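Local coordinates for Ctr9 protein (Myceliophthora thermophila, PDB 6AF0), which probably binds the RNA polymerase II complex, as the tetratricopeptide-repeat subunit of the Paf1 transcription elongation complex, at residues K98-R104 and K116-L122; I267-L271 and L311-T315; L815-L820 and Y832-Q838. All blocks are in the same frame, centred on the assembly; numbering follows the deposited sequence.

All three contacts join helices within the long, mostly helical array formed by this part of Ctr9, a protein of tetratricopeptide (TPR) repeats. Contacts 1 and 2 lie on the same side of the chain's centre. Their centres are about 22 Å apart and their nearest atoms about 10 Å, so they are neighbours that do not touch. Contact 3 sits across the chain's centre, about 108 Å from contact 1 and 95 Å from contact 2, centre to centre. Contacts 1 and 3 each close a helical hairpin, while contact 2 joins two helices that run in roughly the same direction. No catalytic site links them, but a chain of another protein packs near each one.

Contact 1 of 3, residues K98-R104 and K116-L122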
loop_
_atom_site.group_PDB
_atom_site.type_symbol
_atom_site.label_atom_id
_atom_site.label_comp_id
_atom_site.label_asym_id
_atom_site.label_seq_id
_atom_site.Cartn_x
_atom_site.Cartn_y
_atom_site.Cartn_z
ATOM N N LYS A 98 -24.887 42.347 21.053
ATOM C CA LYS A 98 -25.889 41.634 20.263
ATOM C C LYS A 98 -25.218 40.791 19.214
ATOM O O LYS A 98 -25.642 39.683 18.963
ATOM C CB LYS A 98 -26.901 42.593 19.604
ATOM C CG LYS A 98 -27.981 43.111 20.556
ATOM C CD LYS A 98 -28.830 42.012 21.206
ATOM C CE LYS A 98 -29.633 41.223 20.172
ATOM N NZ LYS A 98 -30.275 39.992 20.717
ATOM N N SER A 99 -24.158 41.320 18.618
ATOM C CA SER A 99 -23.341 40.559 17.667
ATOM C C SER A 99 -22.876 39.246 18.250
ATOM O O SER A 99 -22.973 38.202 17.582
ATOM C CB SER A 99 -22.114 41.366 17.231
ATOM O OG SER A 99 -21.030 40.528 16.868
ATOM N N ARG A 100 -22.368 39.301 19.484
ATOM C CA ARG A 100 -21.791 38.125 20.124
ATOM C C ARG A 100 -22.817 36.993 20.288
ATOM O O ARG A 100 -22.564 35.867 19.876
ATOM C CB ARG A 100 -21.143 38.491 21.461
ATOM C CG ARG A 100 -19.853 39.288 21.303
ATOM C CD ARG A 100 -19.056 39.430 22.599
ATOM N NE ARG A 100 -18.132 40.552 22.457
ATOM C CZ ARG A 100 -18.371 41.802 22.857
ATOM N NH1 ARG A 100 -19.503 42.137 23.497
ATOM N NH2 ARG A 100 -17.444 42.725 22.631
ATOM N N GLU A 101 -23.980 37.307 20.844
ATOM C CA GLU A 101 -25.060 36.330 21.013
ATOM C C GLU A 101 -25.809 35.918 19.712
ATOM O O GLU A 101 -26.677 35.044 19.732
ATOM C CB GLU A 101 -26.064 36.870 22.030
ATOM C CG GLU A 101 -25.559 36.856 23.469
ATOM C CD GLU A 101 -26.599 37.352 24.465
ATOM O OE1 GLU A 101 -27.780 37.529 24.087
ATOM O OE2 GLU A 101 -26.239 37.576 25.639
ATOM N N ALA A 102 -25.466 36.529 18.582
ATOM C CA ALA A 102 -26.129 36.246 17.304
ATOM C C ALA A 102 -25.739 34.883 16.680
ATOM O O ALA A 102 -24.822 34.218 17.144
ATOM C CB ALA A 102 -25.824 37.372 16.323
ATOM N N PRO A 103 -26.452 34.460 15.621
ATOM C CA PRO A 103 -26.074 33.311 14.784
ATOM C C PRO A 103 -25.365 33.674 13.483
ATOM O O PRO A 103 -25.577 34.751 12.947
ATOM C CB PRO A 103 -27.416 32.701 14.430
ATOM C CG PRO A 103 -28.322 33.889 14.340
ATOM C CD PRO A 103 -27.840 34.883 15.357
ATOM N N ARG A 104 -24.534 32.768 12.984
ATOM C CA ARG A 104 -23.941 32.903 11.664
ATOM C C ARG A 104 -25.050 33.082 10.644
ATOM O O ARG A 104 -25.075 34.068 9.912
ATOM C CB ARG A 104 -23.142 31.653 11.296
ATOM C CG ARG A 104 -21.635 31.739 11.492
ATOM C CD ARG A 104 -20.941 30.599 10.740
ATOM N NE ARG A 104 -19.520 30.493 11.068
ATOM C CZ ARG A 104 -18.528 31.206 10.521
ATOM N NH1 ARG A 104 -18.781 32.124 9.593
ATOM N NH2 ARG A 104 -17.261 31.006 10.900
ATOM N N LYS A 116 -31.038 38.477 11.421
ATOM C CA LYS A 116 -30.650 38.886 12.779
ATOM C C LYS A 116 -29.199 38.473 13.020
ATOM O O LYS A 116 -28.726 38.447 14.158
ATOM C CB LYS A 116 -31.552 38.186 13.794
ATOM C CG LYS A 116 -32.383 37.068 13.167
ATOM C CD LYS A 116 -33.458 36.532 14.090
ATOM C CE LYS A 116 -34.817 36.540 13.399
ATOM N NZ LYS A 116 -35.931 36.726 14.369
ATOM N N THR A 117 -28.509 38.156 11.919
ATOM C CA THR A 117 -27.236 37.472 11.948
ATOM C C THR A 117 -26.128 38.322 12.547
ATOM O O THR A 117 -26.273 39.521 12.759
ATOM C CB THR A 117 -26.808 37.037 10.526
ATOM O OG1 THR A 117 -26.835 38.168 9.644
ATOM C CG2 THR A 117 -27.733 35.953 9.995
ATOM N N LYS A 118 -25.006 37.674 12.800
ATOM C CA LYS A 118 -23.842 38.346 13.323
ATOM C C LYS A 118 -23.476 39.474 12.414
ATOM O O LYS A 118 -23.209 40.577 12.872
ATOM C CB LYS A 118 -22.634 37.433 13.366
ATOM C CG LYS A 118 -22.929 36.030 13.823
ATOM C CD LYS A 118 -21.751 35.417 14.548
ATOM C CE LYS A 118 -22.236 34.851 15.863
ATOM N NZ LYS A 118 -21.088 34.639 16.762
ATOM N N GLU A 119 -23.433 39.193 11.117
ATOM C CA GLU A 119 -22.998 40.208 10.161
ATOM C C GLU A 119 -23.947 41.395 10.131
ATOM O O GLU A 119 -23.558 42.504 9.767
ATOM C CB GLU A 119 -22.834 39.643 8.750
ATOM C CG GLU A 119 -21.936 40.509 7.851
ATOM C CD GLU A 119 -20.436 40.396 8.161
ATOM O OE1 GLU A 119 -19.961 39.275 8.464
ATOM O OE2 GLU A 119 -19.716 41.430 8.091
ATOM N N TYR A 120 -25.192 41.155 10.500
ATOM C CA TYR A 120 -26.156 42.228 10.634
ATOM C C TYR A 120 -25.755 43.224 11.730
ATOM O O TYR A 120 -25.601 44.430 11.463
ATOM C CB TYR A 120 -27.523 41.631 10.931
ATOM C CG TYR A 120 -28.585 42.648 11.202
ATOM C CD1 TYR A 120 -29.095 43.429 10.172
ATOM C CD2 TYR A 120 -29.087 42.825 12.483
ATOM C CE1 TYR A 120 -30.072 44.365 10.411
ATOM C CE2 TYR A 120 -30.064 43.764 12.731
ATOM C CZ TYR A 120 -30.553 44.522 11.691
ATOM O OH TYR A 120 -31.520 45.451 11.940
ATOM N N TYR A 121 -25.581 42.713 12.949
ATOM C CA TYR A 121 -25.142 43.534 14.091
ATOM C C TYR A 121 -23.745 44.167 13.855
ATOM O O TYR A 121 -23.469 45.295 14.282
ATOM C CB TYR A 121 -25.164 42.711 15.384
ATOM C CG TYR A 121 -26.544 42.252 15.792
ATOM C CD1 TYR A 121 -27.548 43.169 16.068
ATOM C CD2 TYR A 121 -26.846 40.904 15.912
ATOM C CE1 TYR A 121 -28.822 42.755 16.443
ATOM C CE2 TYR A 121 -28.112 40.483 16.291
ATOM C CZ TYR A 121 -29.096 41.410 16.551
ATOM O OH TYR A 121 -30.343 40.970 16.922
ATOM N N LEU A 122 -22.879 43.444 13.158
ATOM C CA LEU A 122 -21.552 43.955 12.848
ATOM C C LEU A 122 -21.655 45.182 11.983
ATOM O O LEU A 122 -21.135 46.226 12.327
ATOM C CB LEU A 122 -20.684 42.890 12.172
ATOM C CG LEU A 122 -19.703 42.159 13.101
ATOM C CD1 LEU A 122 -20.378 41.548 14.315
ATOM C CD2 LEU A 122 -18.971 41.072 12.351
#
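The phenol ring of Tyr121 lies against Lys98, whose CB stands over the ring face, 3.6 Å from the centroid and 11° off the normal. Tyr121 CG is anti to its own carbonyl carbon (chi1 -64°), which lays the ring against Lys98 and Ala102. The lysine chain, bent at chi2 and chi3, then brings CE to 3.3 Å from Tyr121 OH. Ala102 CB meets the ring in its plane, 3.7 Å from Tyr121 CD2; a methyl is small enough for this spot, where the loop passes close to the ring. These contacts close a hairpin of two antiparallel helices, 82-101 and 118-135. At its loop end Lys118 N donates to Pro103 O (3.0 Å, 152° at the hydrogen), and Thr117 takes the N-cap position of helix 118-135. The aliphatic chain of Lys118 lies along the Ala102-Pro103 backbone, and NZ makes a long, weak ion pair with Asp341. A serine in place of Tyr121 would probably open a gap between Lys98 and Ala102 and remove the flat surface under the lysine's CB. On the solvent side the packing thins: Lys116 touches Ala102 CB and Pro103 CD with its carbonyl oxygen, while its charged end leads away, as suits an exposed lysine.

Contact 2 of 3, residues I267-L271 and L311-T315; sequences ILLGL and LTCAT
Ile267 and Leu311 carry the apolar part of this contact, sliding past each other in opposite directions so that Ile267 CG2 comes to 3.5 Å from Leu311 CD2. Ile267 holds CG2 anti to its backbone N, with CG1 beside that nitrogen (chi1 -63°). Its two branches thus serve different partners: CG2 meets Leu311, and the CG1-CD1 arm crosses Thr312 at about a right angle, although the closeness modelled there is doubtful. One turn further on, Leu271 and Leu311 reach toward each other tip to tip, with Leu271 CD1 3.9 Å from Leu311 CD2. The other methyl of Leu271, CD2, rests 3.7 Å from Thr315 CG2.

No hydrogen bond crosses between the two helices; the polar groups are satisfied in other ways. Thr315 OG1 donates to Leu311 O in its own helix (2.6 Å) from above the carbonyl plane. Thr315 N reaches the same oxygen from the opposite face, so two donors grip it and the threonine's methyl is left to face Leu271. Thr312 OG1 hydrogen-bonds Ser302 OG of helix 285-305, the helix that lies between these two in sequence and also touches Ile267 through Thr299 and Ser302.

The short segments approach to 10.7 Å between axes, at 36° between their N-to-C directions. This spacing and roughly parallel course fit second-neighbour helices in a helical-repeat array. Apolar side chains of a chain of another protein pack on Leu268 and Leu311, and its backbone on Leu271. The chemistry implies an interface held by branched aliphatic groups, which bridge axes 10.7 Å apart without directional bonds, while Thr315 gives its hydroxyl to its own helix, Thr312 pairs its hydroxyl with Ser302 of helix 285-305, and Thr315 CG2 adds a methyl to the packing against Leu271 CD2.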
loop_
_atom_site.group_PDB
_atom_site.type_symbol
_atom_site.label_atom_id
_atom_site.label_comp_id
_atom_site.label_asym_id
_atom_site.label_seq_id
_atom_site.Cartn_x
_atom_site.Cartn_y
_atom_site.Cartn_z
ATOM N N ILE A 267 -14.223 24.668 30.026
ATOM C CA ILE A 267 -14.052 23.961 28.766
ATOM C C ILE A 267 -12.584 23.698 28.503
ATOM O O ILE A 267 -12.180 22.558 28.215
ATOM C CB ILE A 267 -14.632 24.745 27.573
ATOM C CG1 ILE A 267 -16.125 24.912 27.720
ATOM C CG2 ILE A 267 -14.439 23.974 26.282
ATOM C CD1 ILE A 267 -16.853 23.587 27.880
ATOM N N LEU A 268 -11.800 24.760 28.614
ATOM C CA LEU A 268 -10.402 24.703 28.279
ATOM C C LEU A 268 -9.680 23.648 29.121
ATOM O O LEU A 268 -8.832 22.924 28.610
ATOM C CB LEU A 268 -9.783 26.086 28.456
ATOM C CG LEU A 268 -10.295 27.153 27.499
ATOM C CD1 LEU A 268 -9.717 28.527 27.822
ATOM C CD2 LEU A 268 -9.927 26.756 26.091
ATOM N N LEU A 269 -10.053 23.546 30.395
ATOM C CA LEU A 269 -9.500 22.547 31.301
ATOM C C LEU A 269 -9.938 21.150 30.910
ATOM O O LEU A 269 -9.104 20.251 30.828
ATOM C CB LEU A 269 -9.912 22.837 32.734
ATOM C CG LEU A 269 -9.082 22.224 33.864
ATOM C CD1 LEU A 269 -7.595 22.485 33.732
ATOM C CD2 LEU A 269 -9.591 22.851 35.145
ATOM N N GLY A 270 -11.228 20.966 30.640
ATOM C CA GLY A 270 -11.704 19.724 30.007
ATOM C C GLY A 270 -10.943 19.358 28.726
ATOM O O GLY A 270 -10.725 18.185 28.425
ATOM N N LEU A 271 -10.516 20.356 27.967
ATOM C CA LEU A 271 -9.786 20.056 26.744
ATOM C C LEU A 271 -8.378 19.625 27.066
ATOM O O LEU A 271 -7.753 18.865 26.310
ATOM C CB LEU A 271 -9.790 21.237 25.768
ATOM C CG LEU A 271 -11.169 21.634 25.261
ATOM C CD1 LEU A 271 -10.979 22.844 24.381
ATOM C CD2 LEU A 271 -11.891 20.515 24.517
ATOM N N LEU A 311 -17.987 25.960 21.594
ATOM C CA LEU A 311 -16.931 24.991 21.915
ATOM C C LEU A 311 -17.449 23.915 22.854
ATOM O O LEU A 311 -17.223 22.744 22.653
ATOM C CB LEU A 311 -15.736 25.692 22.562
ATOM C CG LEU A 311 -14.410 24.945 22.636
ATOM C CD1 LEU A 311 -13.884 24.660 21.233
ATOM C CD2 LEU A 311 -13.398 25.768 23.437
ATOM N N THR A 312 -18.141 24.323 23.896
ATOM C CA THR A 312 -18.725 23.366 24.815
ATOM C C THR A 312 -19.646 22.423 24.068
ATOM O O THR A 312 -19.554 21.197 24.200
ATOM C CB THR A 312 -19.509 24.105 25.902
ATOM O OG1 THR A 312 -18.666 25.131 26.453
ATOM C CG2 THR A 312 -20.001 23.131 26.997
ATOM N N CYS A 313 -20.529 23.018 23.274
ATOM C CA CYS A 313 -21.513 22.270 22.508
ATOM C C CYS A 313 -20.837 21.198 21.646
ATOM O O CYS A 313 -21.176 20.028 21.706
ATOM C CB CYS A 313 -22.365 23.231 21.682
ATOM S SG CYS A 313 -23.523 24.214 22.687
ATOM N N ALA A 314 -19.841 21.594 20.888
ATOM C CA ALA A 314 -19.112 20.643 20.065
ATOM C C ALA A 314 -18.452 19.529 20.892
ATOM O O ALA A 314 -18.603 18.353 20.588
ATOM C CB ALA A 314 -18.080 21.382 19.219
ATOM N N THR A 315 -17.746 19.916 21.952
ATOM C CA THR A 315 -17.026 18.979 22.812
ATOM C C THR A 315 -17.961 17.957 23.432
ATOM O O THR A 315 -17.650 16.772 23.445
ATOM C CB THR A 315 -16.242 19.727 23.908
ATOM O OG1 THR A 315 -15.549 20.827 23.319
ATOM C CG2 THR A 315 -15.203 18.836 24.563
#

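Contact 3 of 3, residues L815-L820 and Y832-Q838; sequences LGRTWL and YKMALDQ
Met834 lies alongside Trp819, both side chains pointing the same way, where the antiparallel helices 809-826 and 829-845 pair in a predicted TPR helical hairpin. Their local axes are 7.5 Å apart at 165°. Met834 CB sits over the indole face, 3.4 Å from the centroid of the five-membered ring. With chi1 -68° and chi2 -60° the chain then bends along the ring: CG lies 3.8 Å from Trp819 CE2, and SD stands above the six-membered ring at a distance, 5.1 Å from its centroid, a Met-aromatic contact. Beyond SD, the terminal methyl CE leads away from the other helix. A flexible thioether suits this place because it can follow a broad flat ring.

Small residues permit the close approach. Gly816 and Ala835 bring their CA atoms to 4.2 Å, and a CB at Gly816 would probably sit tight against Gln838 CB. Ala835 CB nestles against the backbone of Gly816 and Leu820, as suits the small residue usual in the second helix of a TPR. The Gln838 amide, almost parallel to the indole plane, has its CD against Leu815 CD2. At the other end Leu820 CD1 meets the Tyr832 ring obliquely, 3.6 Å from Tyr832 CE1.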
loop_
_atom_site.group_PDB
_atom_site.type_symbol
_atom_site.label_atom_id
_atom_site.label_comp_id
_atom_site.label_asym_id
_atom_site.label_seq_id
_atom_site.Cartn_x
_atom_site.Cartn_y
_atom_site.Cartn_z
ATOM N N LEU A 815 31.536 -36.194 -26.236
ATOM C CA LEU A 815 32.521 -35.753 -25.285
ATOM C C LEU A 815 33.905 -36.267 -25.645
ATOM O O LEU A 815 34.890 -35.591 -25.395
ATOM C CB LEU A 815 32.127 -36.212 -23.885
ATOM C CG LEU A 815 33.113 -35.897 -22.774
ATOM C CD1 LEU A 815 33.380 -34.411 -22.657
ATOM C CD2 LEU A 815 32.559 -36.429 -21.472
ATOM N N GLY A 816 33.975 -37.466 -26.212
ATOM C CA GLY A 816 35.260 -38.109 -26.526
ATOM C C GLY A 816 35.986 -37.368 -27.621
ATOM O O GLY A 816 37.131 -36.968 -27.458
ATOM N N ARG A 817 35.290 -37.181 -28.731
ATOM C CA ARG A 817 35.746 -36.325 -29.831
ATOM C C ARG A 817 36.141 -34.908 -29.386
ATOM O O ARG A 817 37.112 -34.358 -29.869
ATOM C CB ARG A 817 34.661 -36.248 -30.906
ATOM C CG ARG A 817 34.663 -34.997 -31.734
ATOM C CD ARG A 817 33.657 -35.104 -32.852
ATOM N NE ARG A 817 33.270 -33.773 -33.298
ATOM C CZ ARG A 817 32.760 -33.486 -34.490
ATOM N NH1 ARG A 817 32.562 -34.442 -35.398
ATOM N NH2 ARG A 817 32.452 -32.224 -34.775
ATOM N N THR A 818 35.387 -34.307 -28.485
ATOM C CA THR A 818 35.732 -32.974 -27.992
ATOM C C THR A 818 37.084 -33.049 -27.322
ATOM O O THR A 818 37.981 -32.290 -27.657
ATOM C CB THR A 818 34.684 -32.428 -26.995
ATOM O OG1 THR A 818 33.383 -32.472 -27.600
ATOM C CG2 THR A 818 34.978 -30.985 -26.574
ATOM N N TRP A 819 37.239 -33.973 -26.387
ATOM C CA TRP A 819 38.551 -34.238 -25.803
ATOM C C TRP A 819 39.623 -34.452 -26.882
ATOM O O TRP A 819 40.721 -33.909 -26.787
ATOM C CB TRP A 819 38.507 -35.464 -24.891
ATOM C CG TRP A 819 38.222 -35.158 -23.446
ATOM C CD1 TRP A 819 37.178 -35.620 -22.703
ATOM C CD2 TRP A 819 39.003 -34.339 -22.568
ATOM N NE1 TRP A 819 37.257 -35.142 -21.423
ATOM C CE2 TRP A 819 38.368 -34.351 -21.308
ATOM C CE3 TRP A 819 40.173 -33.587 -22.723
ATOM C CZ2 TRP A 819 38.864 -33.642 -20.200
ATOM C CZ3 TRP A 819 40.676 -32.877 -21.607
ATOM C CH2 TRP A 819 40.015 -32.913 -20.372
ATOM N N LEU A 820 39.300 -35.245 -27.900
ATOM C CA LEU A 820 40.246 -35.559 -28.962
ATOM C C LEU A 820 40.690 -34.303 -29.680
ATOM O O LEU A 820 41.879 -34.078 -29.850
ATOM C CB LEU A 820 39.633 -36.535 -29.964
ATOM C CG LEU A 820 40.403 -36.824 -31.256
ATOM C CD1 LEU A 820 41.795 -37.367 -30.990
ATOM C CD2 LEU A 820 39.654 -37.819 -32.109
ATOM N N TYR A 832 44.140 -36.809 -25.340
ATOM C CA TYR A 832 43.942 -38.024 -26.119
ATOM C C TYR A 832 43.593 -39.173 -25.184
ATOM O O TYR A 832 42.743 -39.987 -25.512
ATOM C CB TYR A 832 45.201 -38.384 -26.890
ATOM C CG TYR A 832 45.546 -37.470 -28.040
ATOM C CD1 TYR A 832 44.995 -37.670 -29.305
ATOM C CD2 TYR A 832 46.462 -36.421 -27.874
ATOM C CE1 TYR A 832 45.329 -36.834 -30.367
ATOM C CE2 TYR A 832 46.799 -35.582 -28.928
ATOM C CZ TYR A 832 46.230 -35.794 -30.169
ATOM O OH TYR A 832 46.560 -34.981 -31.217
ATOM N N LYS A 833 44.276 -39.232 -24.036
ATOM C CA LYS A 833 43.966 -40.192 -22.957
ATOM C C LYS A 833 42.472 -40.148 -22.630
ATOM O O LYS A 833 41.796 -41.180 -22.657
ATOM C CB LYS A 833 44.829 -39.918 -21.697
ATOM C CG LYS A 833 44.081 -39.940 -20.360
ATOM C CD LYS A 833 44.979 -39.753 -19.137
ATOM C CE LYS A 833 44.274 -40.265 -17.876
ATOM N NZ LYS A 833 44.776 -39.695 -16.592
ATOM N N MET A 834 41.967 -38.946 -22.349
ATOM C CA MET A 834 40.578 -38.767 -21.981
ATOM C C MET A 834 39.670 -39.182 -23.134
ATOM O O MET A 834 38.683 -39.894 -22.927
ATOM C CB MET A 834 40.317 -37.320 -21.571
ATOM C CG MET A 834 40.994 -36.918 -20.267
ATOM S SD MET A 834 40.447 -37.911 -18.877
ATOM C CE MET A 834 41.319 -37.126 -17.520
ATOM N N ALA A 835 40.027 -38.766 -24.347
ATOM C CA ALA A 835 39.262 -39.113 -25.550
ATOM C C ALA A 835 39.143 -40.623 -25.747
ATOM O O ALA A 835 38.139 -41.118 -26.249
ATOM C CB ALA A 835 39.902 -38.490 -26.774
ATOM N N LEU A 836 40.176 -41.354 -25.361
ATOM C CA LEU A 836 40.150 -42.805 -25.478
ATOM C C LEU A 836 39.299 -43.381 -24.352
ATOM O O LEU A 836 38.397 -44.205 -24.581
ATOM C CB LEU A 836 41.570 -43.364 -25.425
ATOM C CG LEU A 836 41.718 -44.879 -25.500
ATOM C CD1 LEU A 836 41.062 -45.433 -26.755
ATOM C CD2 LEU A 836 43.187 -45.257 -25.444
ATOM N N ASP A 837 39.578 -42.919 -23.135
ATOM C CA ASP A 837 38.782 -43.311 -21.969
ATOM C C ASP A 837 37.304 -43.188 -22.283
ATOM O O ASP A 837 36.567 -44.170 -22.196
ATOM C CB ASP A 837 39.153 -42.473 -20.745
ATOM C CG ASP A 837 40.437 -42.939 -20.103
ATOM O OD1 ASP A 837 41.007 -43.958 -20.572
ATOM O OD2 ASP A 837 40.872 -42.291 -19.126
ATOM N N GLN A 838 36.892 -41.996 -22.698
ATOM C CA GLN A 838 35.521 -41.788 -23.113
ATOM C C GLN A 838 35.108 -42.755 -24.204
ATOM O O GLN A 838 34.019 -43.308 -24.158
ATOM C CB GLN A 838 35.302 -40.367 -23.602
ATOM C CG GLN A 838 35.399 -39.325 -22.506
ATOM C CD GLN A 838 34.545 -39.657 -21.295
ATOM O OE1 GLN A 838 33.555 -40.384 -21.393
ATOM N NE2 GLN A 838 34.921 -39.115 -20.144
#